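Local atomic coordinates of leucine aminopeptidase 2, chloroplastic (Streptomyces sp. BC16019, PDB entry 5LHK), a protein that is a manganese-binding aminopeptidase of the M17 family that presumably removes unsubstituted N-terminal amino acids from peptides. Residues L110-A115 and V157-P162; E242-P247 and R306-L311; R356-G361 and D450-G455; L367-A372 and P457-D462. All blocks are in the same frame, centred on the assembly; numbering follows the deposited sequence.

Contact 1: L110-A115 and V157-P162; sequences LRLDLA and VIVATP
Leu112 CG lies opposite its own carbonyl carbon (chi1 -63°) and Val157 CG1 opposite its own backbone N (chi1 -179°), and these two turns bring Leu112 CD1 to 3.2 Å from Val157 CG1, a tight methyl contact. The two residues belong to neighbouring parallel strands at one edge of the mixed sheet of the N-terminal, macro-like domain, 156-159 being the outermost strand on that side within this chain. Three nearly straight backbone bonds join them: Ile158 N to Leu110 O, Leu112 N to Ile158 O and Ala160 N to Leu112 O, each 2.8 Å. Leu110, Leu112, Val157 and Val159 share the sheet face packed under helices 90-102 and 124-139. On the other face Arg111 bends at chi3 and grips Asp113 side-on, NE to OD1 and NH2 to OD2, with both oxygens in the guanidinium plane; this doubly held carboxylate sets OD1 against the methyl of Ala160. Past the strand ends the backbones separate, and water takes over. One molecule donates to Leu112 O and Ala160 O and accepts from Ala115 N, whereas a second donates to Ala115 O at 3.1 Å and lies 2.5 Å from Thr161 OG1, which is also bonded to Glu163 N.

Contact 2: E242-P247 and R306-L311; sequences ELTYDP and RVRGHL
Leu243 and Gly309 form a hydrogen-bonded antiparallel pair, Gly309 N reaching Leu243 O at 2.6 Å and Leu243 N returning to Gly309 O at 2.9 Å. Tyr245 and Val307 repeat the pattern two residues on, and the ring edge of Tyr245 meets Val307 CG2. On the opposite face, Thr244 and Arg308 run side by side in the same direction: Arg308 CG lies 3.6 Å from Thr244 OG1, and the chain then bends at chi3 (-63°), bringing NE within 3.2 Å of that oxygen. A leucine in place of Arg308 has no charge, and Glu242, its OE1 5.1 Å from Arg308 NE, would probably lose part of the positive field that now balances it. Asp246 lies along Arg306 CD, with a long salt bridge of 3.7 Å from OD1 to Arg306 NH1. Glu242 OE2 comes to the edge of the His310 ring, 3.3 Å from CD2, the carboxylate almost perpendicular to the ring. Second-shell partners fix both groups: Tyr240 OH and Arg356 hold OE2, and Leu258 O takes the bond from His310 ND1. Strands 210-214 and 255-263 continue the catalytic-domain sheet beyond these two, while helices 286-301 and 193-207 cover the face bearing Leu243, and the former also packs on Tyr245 and Val307.

Contact 3: R356-G361 and D450-G455; sequences RASRPG and DFVAAG
Ser358 and Ala453 point their CB atoms at each other, and one polar bond ties the last turn of a helix to a loop. Ser358 OG sits between its own backbone N and carbonyl carbon (chi1 74°), a crowded position that turns it to Ala453 N, which donates a nearly straight hydrogen bond of 2.9 Å (171°). OG is also bonded to Leu354 O, one turn back in the same helix, so the hydroxyl links helix backbone and loop backbone. The methyl of Ala453 packs alongside, its CB 3.4 Å from Ser358 OG and 3.2 Å from Ser358 O. Val452 turns its CB the other way; its side chain comes no closer than 4.4 Å, CG1 to Ser358 CB. With an alanine here in place of Ser358 the hydroxyl is gone, and both Ala453 N and Leu354 O are likely to lose a partner, the loop becoming freer to shift against the helix end. Arg359, the first residue to leave helical geometry, folds back and lays one guanidinium face over Arg356 CG. Ser358 O is bonded to Arg364 on the way to strand 367-372. Phe451 turns its ring away from Ser358 to pack on Ala351, Leu354 and Val355 of helix 345-358, so the loop between helix 440-449 and strand 458-462 lies against this helix end.

Contact 4: L367-A372 and P457-D462; sequences LVVDVA and PWAHLD
Two parallel strands at the centre of the catalytic domain's mixed sheet, 367-372 and 458-462, make this buried contact, and its C-terminal end approaches the manganese site. A ladder of five backbone bonds runs from Val368 N to Pro457 O through to Ala372 N to Leu461 O, the latter 3.0 Å and nearly in line with its carbonyl. Asp370 is the polar centre of one face. Its CG stands between the backbone N and carbonyl carbon (chi1 81°), which swings the carboxylate across to the other strand, where each oxygen receives a ring N-H. His460 ND1 donates to OD1 at 2.6 Å, on the syn lone pair, and Trp458 NE1 donates to OD2 at 3.0 Å. Both oxygens lie near the edges of these rings but tilted 17-18° from their planes, and the two bonds should fix the carboxylate's rotation and stabilise a buried negative charge. Helix 440-449 packs on Asp370, Trp458 and His460. On the other face, the methyls of Leu461 divide between neighbours: CD1 meets Val369 CG1 and CD2 meets Val371 CG2, 4.1 Å each. Back on the Asp370 face, the side chain of Ala372 touches Lys261, a ligand of one manganese ion, and itself lies about 8 Å from a manganese ion. Beside it Asp462 OD1 accepts the backbone N-H groups of both Leu374 and Thr375, while Asp462 CA lies 3.3 Å from Ala372 O.

Overall arrangement
Contact 1 stands apart in the N-terminal domain, its centre 34 to 47 Å from the centres of the others; contacts 2, 3 and 4 share the catalytic domain. Contact 4 is the buried one, with a carboxylate held by ring N-H groups, whereas contacts 1 and 2 are partly buried strand pairs with charged residues on one face and apolar packing on the other. Contacts 2 and 4 lie in the same sheet, antiparallel and parallel respectively, bridged by strand 255-263. Contact 3 has no strand pairing and rests on a single hydrogen bond, yet joins its neighbours: Ala357 packs on His310 of contact 2, and Val452 on Trp458 of contact 4.

Contact 1: L110-A115 and V157-P162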
loop_
_atom_site.group_PDB
_atom_site.type_symbol
_atom_site.label_atom_id
_atom_site.label_comp_id
_atom_site.label_asym_id
_atom_site.label_seq_id
_atom_site.Cartn_x
_atom_site.Cartn_y
_atom_site.Cartn_z
ATOM N N LEU A 110 37.566 -37.284 1.483
ATOM C CA LEU A 110 37.144 -37.099 0.105
ATOM C C LEU A 110 38.344 -36.693 -0.733
ATOM O O LEU A 110 39.002 -35.704 -0.418
ATOM C CB LEU A 110 36.058 -36.030 0.017
ATOM C CG LEU A 110 35.701 -35.496 -1.382
ATOM C CD1 LEU A 110 35.166 -36.581 -2.313
ATOM C CD2 LEU A 110 34.694 -34.367 -1.242
ATOM N N ARG A 111 38.611 -37.449 -1.797
ATOM C CA ARG A 111 39.612 -37.070 -2.787
ATOM C C ARG A 111 38.939 -36.633 -4.099
ATOM O O ARG A 111 38.222 -37.413 -4.736
ATOM C CB ARG A 111 40.581 -38.215 -3.059
ATOM C CG ARG A 111 41.811 -37.754 -3.825
ATOM C CD ARG A 111 42.729 -38.902 -4.173
ATOM N NE ARG A 111 42.269 -39.597 -5.373
ATOM C CZ ARG A 111 42.171 -40.918 -5.530
ATOM N NH1 ARG A 111 42.511 -41.765 -4.562
ATOM N NH2 ARG A 111 41.734 -41.404 -6.691
ATOM N N LEU A 112 39.187 -35.392 -4.504
ATOM C CA LEU A 112 38.664 -34.870 -5.753
ATOM C C LEU A 112 39.719 -35.041 -6.817
ATOM O O LEU A 112 40.833 -34.523 -6.666
ATOM C CB LEU A 112 38.318 -33.392 -5.598
ATOM C CG LEU A 112 37.209 -33.128 -4.573
ATOM C CD1 LEU A 112 37.686 -32.175 -3.512
ATOM C CD2 LEU A 112 35.969 -32.576 -5.230
ATOM N N ASP A 113 39.383 -35.795 -7.860
ATOM C CA ASP A 113 40.244 -35.945 -9.037
ATOM C C ASP A 113 39.798 -35.041 -10.186
ATOM O O ASP A 113 40.336 -35.151 -11.298
ATOM C CB ASP A 113 40.266 -37.409 -9.503
ATOM C CG ASP A 113 40.982 -38.325 -8.533
ATOM O OD1 ASP A 113 41.428 -37.879 -7.462
ATOM O OD2 ASP A 113 41.114 -39.515 -8.841
ATOM N N LEU A 114 38.864 -34.123 -9.917
ATOM C CA LEU A 114 38.239 -33.326 -10.969
ATOM C C LEU A 114 39.247 -32.564 -11.831
ATOM O O LEU A 114 39.044 -32.438 -13.042
ATOM C CB LEU A 114 37.220 -32.325 -10.385
ATOM C CG LEU A 114 36.075 -32.842 -9.506
ATOM C CD1 LEU A 114 35.159 -31.692 -9.139
ATOM C CD2 LEU A 114 35.283 -33.932 -10.188
ATOM N N ALA A 115 40.328 -32.074 -11.218
ATOM C CA ALA A 115 41.321 -31.251 -11.937
ATOM C C ALA A 115 42.211 -32.043 -12.883
ATOM O O ALA A 115 42.943 -31.437 -13.658
ATOM C CB ALA A 115 42.184 -30.462 -10.955
ATOM N N VAL A 157 39.457 -33.197 2.894
ATOM C CA VAL A 157 39.266 -33.021 1.459
ATOM C C VAL A 157 40.628 -32.842 0.798
ATOM O O VAL A 157 41.390 -31.964 1.170
ATOM C CB VAL A 157 38.388 -31.806 1.149
ATOM C CG1 VAL A 157 38.185 -31.640 -0.351
ATOM C CG2 VAL A 157 37.053 -31.979 1.836
ATOM N N ILE A 158 40.916 -33.687 -0.180
ATOM C CA ILE A 158 42.191 -33.704 -0.861
ATOM C C ILE A 158 41.888 -33.401 -2.326
ATOM O O ILE A 158 40.918 -33.931 -2.878
ATOM C CB ILE A 158 42.840 -35.090 -0.700
ATOM C CG1 ILE A 158 43.065 -35.398 0.789
ATOM C CG2 ILE A 158 44.162 -35.174 -1.439
ATOM C CD1 ILE A 158 43.287 -36.866 1.090
ATOM N N VAL A 159 42.691 -32.535 -2.942
ATOM C CA VAL A 159 42.572 -32.244 -4.373
ATOM C C VAL A 159 43.740 -32.925 -5.071
ATOM O O VAL A 159 44.880 -32.590 -4.791
ATOM C CB VAL A 159 42.601 -30.729 -4.646
ATOM C CG1 VAL A 159 42.465 -30.452 -6.132
ATOM C CG2 VAL A 159 41.477 -30.032 -3.888
ATOM N N ALA A 160 43.461 -33.886 -5.954
ATOM C CA ALA A 160 44.517 -34.607 -6.687
ATOM C C ALA A 160 44.978 -33.815 -7.917
ATOM O O ALA A 160 44.180 -33.552 -8.815
ATOM C CB ALA A 160 44.032 -35.984 -7.109
ATOM N N THR A 161 46.265 -33.463 -7.944
ATOM C CA THR A 161 46.882 -32.680 -9.020
ATOM C C THR A 161 48.386 -32.451 -8.723
ATOM O O THR A 161 48.787 -32.421 -7.553
ATOM C CB THR A 161 46.180 -31.310 -9.237
ATOM O OG1 THR A 161 46.838 -30.583 -10.271
ATOM C CG2 THR A 161 46.176 -30.460 -7.967
ATOM N N PRO A 162 49.220 -32.309 -9.772
ATOM C CA PRO A 162 50.585 -31.804 -9.544
ATOM C C PRO A 162 50.653 -30.289 -9.274
ATOM O O PRO A 162 51.667 -29.798 -8.766
ATOM C CB PRO A 162 51.320 -32.162 -10.844
ATOM C CG PRO A 162 50.252 -32.263 -11.878
ATOM C CD PRO A 162 49.018 -32.743 -11.165
HETATM O O HOH W 1 41.504 -32.735 -8.678
HETATM O O HOH W 2 45.698 -30.785 -12.510
#

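Contact 2: E242-P247 and R306-L311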
loop_
_atom_site.group_PDB
_atom_site.type_symbol
_atom_site.label_atom_id
_atom_site.label_comp_id
_atom_site.label_asym_id
_atom_site.label_seq_id
_atom_site.Cartn_x
_atom_site.Cartn_y
_atom_site.Cartn_z
ATOM N N GLU A 242 41.528 1.277 10.096
ATOM C CA GLU A 242 42.438 1.236 8.940
ATOM C C GLU A 242 43.354 0.025 9.039
ATOM O O GLU A 242 43.912 -0.245 10.100
ATOM C CB GLU A 242 43.235 2.542 8.779
ATOM C CG GLU A 242 42.401 3.581 8.050
ATOM C CD GLU A 242 43.006 4.971 7.957
ATOM O OE1 GLU A 242 44.012 5.295 8.615
ATOM O OE2 GLU A 242 42.425 5.769 7.210
ATOM N N LEU A 243 43.474 -0.697 7.932
ATOM C CA LEU A 243 44.292 -1.915 7.821
ATOM C C LEU A 243 45.311 -1.673 6.751
ATOM O O LEU A 243 44.939 -1.228 5.678
ATOM C CB LEU A 243 43.445 -3.085 7.319
ATOM C CG LEU A 243 42.789 -4.028 8.294
ATOM C CD1 LEU A 243 42.025 -5.081 7.510
ATOM C CD2 LEU A 243 43.843 -4.674 9.171
ATOM N N THR A 244 46.568 -2.011 6.981
ATOM C CA THR A 244 47.566 -1.868 5.927
ATOM C C THR A 244 48.375 -3.150 5.741
ATOM O O THR A 244 48.958 -3.669 6.691
ATOM C CB THR A 244 48.473 -0.657 6.190
ATOM O OG1 THR A 244 47.653 0.490 6.417
ATOM C CG2 THR A 244 49.362 -0.376 5.006
ATOM N N TYR A 245 48.356 -3.657 4.507
ATOM C CA TYR A 245 49.293 -4.660 4.038
ATOM C C TYR A 245 50.462 -3.933 3.372
ATOM O O TYR A 245 50.283 -3.241 2.372
ATOM C CB TYR A 245 48.625 -5.613 3.052
ATOM C CG TYR A 245 49.583 -6.542 2.340
ATOM C CD1 TYR A 245 50.236 -7.568 3.020
ATOM C CD2 TYR A 245 49.838 -6.394 0.982
ATOM C CE1 TYR A 245 51.122 -8.425 2.359
ATOM C CE2 TYR A 245 50.715 -7.232 0.314
ATOM C CZ TYR A 245 51.356 -8.248 1.001
ATOM O OH TYR A 245 52.219 -9.084 0.318
ATOM N N ASP A 246 51.654 -4.108 3.923
ATOM C CA ASP A 246 52.807 -3.306 3.530
ATOM C C ASP A 246 54.049 -4.187 3.466
ATOM O O ASP A 246 54.904 -4.074 4.325
ATOM C CB ASP A 246 52.996 -2.153 4.537
ATOM C CG ASP A 246 53.853 -1.017 3.992
ATOM O OD1 ASP A 246 54.570 -1.194 2.986
ATOM O OD2 ASP A 246 53.795 0.087 4.566
ATOM N N PRO A 247 54.169 -5.043 2.426
ATOM C CA PRO A 247 55.319 -5.953 2.312
ATOM C C PRO A 247 56.635 -5.209 1.994
ATOM O O PRO A 247 56.594 -4.079 1.518
ATOM C CB PRO A 247 54.923 -6.842 1.137
ATOM C CG PRO A 247 54.169 -5.913 0.247
ATOM C CD PRO A 247 53.417 -4.984 1.159
ATOM N N ARG A 306 51.390 -2.296 -1.867
ATOM C CA ARG A 306 50.892 -1.811 -0.604
ATOM C C ARG A 306 49.386 -1.592 -0.767
ATOM O O ARG A 306 48.937 -1.004 -1.755
ATOM C CB ARG A 306 51.617 -0.532 -0.175
ATOM C CG ARG A 306 51.034 0.076 1.087
ATOM C CD ARG A 306 52.037 0.866 1.896
ATOM N NE ARG A 306 52.389 2.142 1.286
ATOM C CZ ARG A 306 53.534 2.427 0.659
ATOM N NH1 ARG A 306 54.517 1.534 0.521
ATOM N NH2 ARG A 306 53.700 3.648 0.157
ATOM N N VAL A 307 48.617 -2.103 0.189
ATOM C CA VAL A 307 47.164 -2.000 0.149
ATOM C C VAL A 307 46.660 -1.559 1.519
ATOM O O VAL A 307 46.973 -2.200 2.522
ATOM C CB VAL A 307 46.493 -3.339 -0.256
ATOM C CG1 VAL A 307 44.996 -3.148 -0.445
ATOM C CG2 VAL A 307 47.100 -3.897 -1.547
ATOM N N ARG A 308 45.899 -0.464 1.551
ATOM C CA ARG A 308 45.285 0.035 2.783
ATOM C C ARG A 308 43.781 -0.186 2.717
ATOM O O ARG A 308 43.157 0.117 1.714
ATOM C CB ARG A 308 45.597 1.529 3.039
ATOM C CG ARG A 308 45.087 2.023 4.414
ATOM C CD ARG A 308 45.650 3.365 4.903
ATOM N NE ARG A 308 47.105 3.327 5.123
ATOM C CZ ARG A 308 48.052 3.679 4.235
ATOM N NH1 ARG A 308 47.752 4.122 3.000
ATOM N NH2 ARG A 308 49.336 3.576 4.589
ATOM N N GLY A 309 43.219 -0.736 3.786
ATOM C CA GLY A 309 41.784 -0.884 3.962
ATOM C C GLY A 309 41.276 0.227 4.867
ATOM O O GLY A 309 41.924 0.559 5.856
ATOM N N HIS A 310 40.122 0.790 4.529
ATOM C CA HIS A 310 39.494 1.879 5.277
ATOM C C HIS A 310 38.066 1.433 5.534
ATOM O O HIS A 310 37.290 1.254 4.569
ATOM C CB HIS A 310 39.482 3.173 4.459
ATOM C CG HIS A 310 40.814 3.558 3.899
ATOM N ND1 HIS A 310 41.317 3.009 2.742
ATOM C CD2 HIS A 310 41.730 4.460 4.313
ATOM C CE1 HIS A 310 42.491 3.549 2.470
ATOM N NE2 HIS A 310 42.765 4.435 3.408
ATOM N N LEU A 311 37.726 1.234 6.811
ATOM C CA LEU A 311 36.458 0.598 7.203
ATOM C C LEU A 311 35.632 1.433 8.198
ATOM O O LEU A 311 35.837 1.342 9.406
ATOM C CB LEU A 311 36.723 -0.775 7.825
ATOM C CG LEU A 311 37.264 -1.956 7.010
ATOM C CD1 LEU A 311 36.777 -1.993 5.567
ATOM C CD2 LEU A 311 38.776 -1.999 7.078
#

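Contact 3: R356-G361 and D450-G455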
loop_
_atom_site.group_PDB
_atom_site.type_symbol
_atom_site.label_atom_id
_atom_site.label_comp_id
_atom_site.label_asym_id
_atom_site.label_seq_id
_atom_site.Cartn_x
_atom_site.Cartn_y
_atom_site.Cartn_z
ATOM N N ARG A 356 39.449 11.166 3.034
ATOM C CA ARG A 356 40.625 10.751 3.781
ATOM C C ARG A 356 41.517 9.812 2.954
ATOM O O ARG A 356 42.727 9.975 2.942
ATOM C CB ARG A 356 40.221 10.068 5.095
ATOM C CG ARG A 356 41.399 9.601 5.934
ATOM C CD ARG A 356 40.951 8.979 7.234
ATOM N NE ARG A 356 42.081 8.344 7.905
ATOM C CZ ARG A 356 42.972 8.967 8.680
ATOM N NH1 ARG A 356 42.896 10.279 8.932
ATOM N NH2 ARG A 356 43.957 8.261 9.214
ATOM N N ALA A 357 40.916 8.835 2.277
ATOM C CA ALA A 357 41.688 7.813 1.562
ATOM C C ALA A 357 42.430 8.388 0.361
ATOM O O ALA A 357 43.537 7.945 0.063
ATOM C CB ALA A 357 40.802 6.667 1.120
ATOM N N SER A 358 41.819 9.374 -0.306
ATOM C CA SER A 358 42.340 9.918 -1.559
ATOM C C SER A 358 43.054 11.266 -1.455
ATOM O O SER A 358 43.601 11.720 -2.440
ATOM C CB SER A 358 41.201 10.068 -2.563
ATOM O OG SER A 358 40.361 11.166 -2.231
ATOM N N ARG A 359 43.021 11.922 -0.301
ATOM C CA ARG A 359 43.621 13.266 -0.173
ATOM C C ARG A 359 45.136 13.245 -0.418
ATOM O O ARG A 359 45.791 12.246 -0.113
ATOM C CB ARG A 359 43.358 13.863 1.211
ATOM C CG ARG A 359 44.069 13.116 2.330
ATOM C CD ARG A 359 43.552 13.547 3.677
ATOM N NE ARG A 359 44.243 12.864 4.770
ATOM C CZ ARG A 359 43.942 13.003 6.065
ATOM N NH1 ARG A 359 42.925 13.788 6.463
ATOM N NH2 ARG A 359 44.664 12.341 6.974
ATOM N N PRO A 360 45.691 14.341 -0.970
ATOM C CA PRO A 360 47.147 14.384 -1.155
ATOM C C PRO A 360 47.827 14.440 0.198
ATOM O O PRO A 360 47.389 15.180 1.066
ATOM C CB PRO A 360 47.378 15.676 -1.957
ATOM C CG PRO A 360 46.189 16.523 -1.685
ATOM C CD PRO A 360 45.037 15.580 -1.435
ATOM N N GLY A 361 48.864 13.641 0.389
ATOM C CA GLY A 361 49.478 13.542 1.704
ATOM C C GLY A 361 50.620 12.547 1.790
ATOM O O GLY A 361 51.275 12.272 0.777
ATOM N N ASP A 450 32.093 12.652 -6.061
ATOM C CA ASP A 450 32.354 14.001 -5.521
ATOM C C ASP A 450 33.475 14.050 -4.468
ATOM O O ASP A 450 34.114 15.089 -4.293
ATOM C CB ASP A 450 31.089 14.591 -4.850
ATOM C CG ASP A 450 29.981 14.970 -5.836
ATOM O OD1 ASP A 450 30.234 15.018 -7.058
ATOM O OD2 ASP A 450 28.848 15.229 -5.352
ATOM N N PHE A 451 33.676 12.953 -3.742
ATOM C CA PHE A 451 34.641 12.921 -2.646
ATOM C C PHE A 451 36.005 12.308 -3.001
ATOM O O PHE A 451 36.896 12.270 -2.157
ATOM C CB PHE A 451 34.006 12.216 -1.449
ATOM C CG PHE A 451 32.733 12.873 -0.991
ATOM C CD1 PHE A 451 32.762 13.971 -0.125
ATOM C CD2 PHE A 451 31.497 12.426 -1.462
ATOM C CE1 PHE A 451 31.575 14.580 0.289
ATOM C CE2 PHE A 451 30.313 13.033 -1.066
ATOM C CZ PHE A 451 30.341 14.102 -0.187
ATOM N N VAL A 452 36.181 11.864 -4.241
ATOM C CA VAL A 452 37.467 11.297 -4.644
ATOM C C VAL A 452 38.332 12.416 -5.183
ATOM O O VAL A 452 37.965 13.052 -6.165
ATOM C CB VAL A 452 37.320 10.183 -5.691
ATOM C CG1 VAL A 452 38.681 9.665 -6.100
ATOM C CG2 VAL A 452 36.483 9.043 -5.133
ATOM N N ALA A 453 39.484 12.635 -4.551
ATOM C CA ALA A 453 40.394 13.726 -4.948
ATOM C C ALA A 453 40.723 13.682 -6.438
ATOM O O ALA A 453 40.843 12.605 -7.030
ATOM C CB ALA A 453 41.679 13.689 -4.130
ATOM N N ALA A 454 40.859 14.863 -7.026
ATOM C CA ALA A 454 41.124 15.015 -8.458
ATOM C C ALA A 454 42.353 14.228 -8.870
ATOM O O ALA A 454 43.362 14.228 -8.159
ATOM C CB ALA A 454 41.319 16.486 -8.810
ATOM N N GLY A 455 42.254 13.540 -10.004
ATOM C CA GLY A 455 43.381 12.782 -10.544
ATOM C C GLY A 455 43.636 11.400 -9.955
ATOM O O GLY A 455 44.522 10.705 -10.440
#

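Contact 4: L367-A372 and P457-D462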
loop_
_atom_site.group_PDB
_atom_site.type_symbol
_atom_site.label_atom_id
_atom_site.label_comp_id
_atom_site.label_asym_id
_atom_site.label_seq_id
_atom_site.Cartn_x
_atom_site.Cartn_y
_atom_site.Cartn_z
ATOM N N LEU A 367 45.469 4.663 -6.105
ATOM C CA LEU A 367 44.113 4.400 -6.567
ATOM C C LEU A 367 43.231 3.862 -5.464
ATOM O O LEU A 367 43.714 3.233 -4.528
ATOM C CB LEU A 367 44.109 3.512 -7.825
ATOM C CG LEU A 367 44.024 1.991 -7.902
ATOM C CD1 LEU A 367 42.633 1.453 -7.656
ATOM C CD2 LEU A 367 44.450 1.593 -9.311
ATOM N N VAL A 368 41.935 4.136 -5.590
ATOM C CA VAL A 368 40.947 3.822 -4.557
ATOM C C VAL A 368 39.810 2.996 -5.139
ATOM O O VAL A 368 39.225 3.381 -6.140
ATOM C CB VAL A 368 40.372 5.110 -3.953
ATOM C CG1 VAL A 368 39.268 4.806 -2.947
ATOM C CG2 VAL A 368 41.482 5.911 -3.308
ATOM N N VAL A 369 39.499 1.868 -4.503
ATOM C CA VAL A 369 38.344 1.031 -4.882
ATOM C C VAL A 369 37.449 0.932 -3.670
ATOM O O VAL A 369 37.923 0.560 -2.586
ATOM C CB VAL A 369 38.777 -0.386 -5.298
ATOM C CG1 VAL A 369 37.574 -1.284 -5.566
ATOM C CG2 VAL A 369 39.675 -0.304 -6.521
ATOM N N ASP A 370 36.181 1.305 -3.822
ATOM C CA ASP A 370 35.218 1.119 -2.730
ATOM C C ASP A 370 34.273 -0.034 -3.042
ATOM O O ASP A 370 33.947 -0.293 -4.204
ATOM C CB ASP A 370 34.469 2.410 -2.378
ATOM C CG ASP A 370 33.328 2.705 -3.309
ATOM O OD1 ASP A 370 32.297 2.022 -3.214
ATOM O OD2 ASP A 370 33.449 3.630 -4.129
ATOM N N VAL A 371 33.869 -0.739 -1.986
ATOM C CA VAL A 371 32.969 -1.878 -2.088
ATOM C C VAL A 371 31.872 -1.649 -1.063
ATOM O O VAL A 371 32.158 -1.367 0.105
ATOM C CB VAL A 371 33.702 -3.212 -1.828
ATOM C CG1 VAL A 371 32.794 -4.394 -2.131
ATOM C CG2 VAL A 371 34.966 -3.300 -2.681
ATOM N N ALA A 372 30.621 -1.748 -1.506
ATOM C CA ALA A 372 29.484 -1.355 -0.688
ATOM C C ALA A 372 28.189 -2.041 -1.117
ATOM O O ALA A 372 27.862 -2.097 -2.304
ATOM C CB ALA A 372 29.325 0.152 -0.760
ATOM N N PRO A 457 42.679 7.689 -9.746
ATOM C CA PRO A 457 41.811 6.665 -10.318
ATOM C C PRO A 457 40.952 5.985 -9.238
ATOM O O PRO A 457 41.435 5.708 -8.139
ATOM C CB PRO A 457 42.795 5.664 -10.933
ATOM C CG PRO A 457 44.025 6.442 -11.212
ATOM C CD PRO A 457 44.088 7.495 -10.142
ATOM N N TRP A 458 39.687 5.742 -9.560
ATOM C CA TRP A 458 38.732 5.239 -8.588
ATOM C C TRP A 458 37.746 4.277 -9.232
ATOM O O TRP A 458 37.335 4.474 -10.381
ATOM C CB TRP A 458 38.018 6.422 -7.925
ATOM C CG TRP A 458 36.688 6.127 -7.288
ATOM C CD1 TRP A 458 36.469 5.526 -6.082
ATOM C CD2 TRP A 458 35.400 6.443 -7.821
ATOM N NE1 TRP A 458 35.120 5.446 -5.830
ATOM C CE2 TRP A 458 34.441 6.009 -6.882
ATOM C CE3 TRP A 458 34.960 7.058 -9.001
ATOM C CZ2 TRP A 458 33.066 6.169 -7.090
ATOM C CZ3 TRP A 458 33.596 7.214 -9.207
ATOM C CH2 TRP A 458 32.667 6.764 -8.258
ATOM N N ALA A 459 37.386 3.227 -8.494
ATOM C CA ALA A 459 36.307 2.336 -8.913
ATOM C C ALA A 459 35.378 2.083 -7.744
ATOM O O ALA A 459 35.823 2.042 -6.599
ATOM C CB ALA A 459 36.851 1.029 -9.463
ATOM N N HIS A 460 34.090 1.915 -8.055
ATOM C CA HIS A 460 33.049 1.695 -7.058
ATOM C C HIS A 460 32.295 0.421 -7.404
ATOM O O HIS A 460 31.832 0.268 -8.535
ATOM C CB HIS A 460 32.120 2.907 -7.046
ATOM C CG HIS A 460 30.773 2.663 -6.440
ATOM N ND1 HIS A 460 30.606 2.135 -5.182
ATOM C CD2 HIS A 460 29.530 2.927 -6.904
ATOM C CE1 HIS A 460 29.320 2.070 -4.897
ATOM N NE2 HIS A 460 28.645 2.543 -5.926
ATOM N N LEU A 461 32.192 -0.481 -6.426
ATOM C CA LEU A 461 31.532 -1.766 -6.588
ATOM C C LEU A 461 30.310 -1.792 -5.687
ATOM O O LEU A 461 30.444 -1.783 -4.463
ATOM C CB LEU A 461 32.468 -2.909 -6.201
ATOM C CG LEU A 461 33.483 -3.412 -7.222
ATOM C CD1 LEU A 461 34.283 -2.278 -7.811
ATOM C CD2 LEU A 461 34.404 -4.442 -6.568
ATOM N N ASP A 462 29.127 -1.820 -6.301
ATOM C CA ASP A 462 27.854 -1.853 -5.586
ATOM C C ASP A 462 27.345 -3.284 -5.653
ATOM O O ASP A 462 27.003 -3.765 -6.720
ATOM C CB ASP A 462 26.871 -0.884 -6.235
ATOM C CG ASP A 462 25.607 -0.663 -5.415
ATOM O OD1 ASP A 462 25.276 -1.450 -4.489
ATOM O OD2 ASP A 462 24.927 0.333 -5.724
#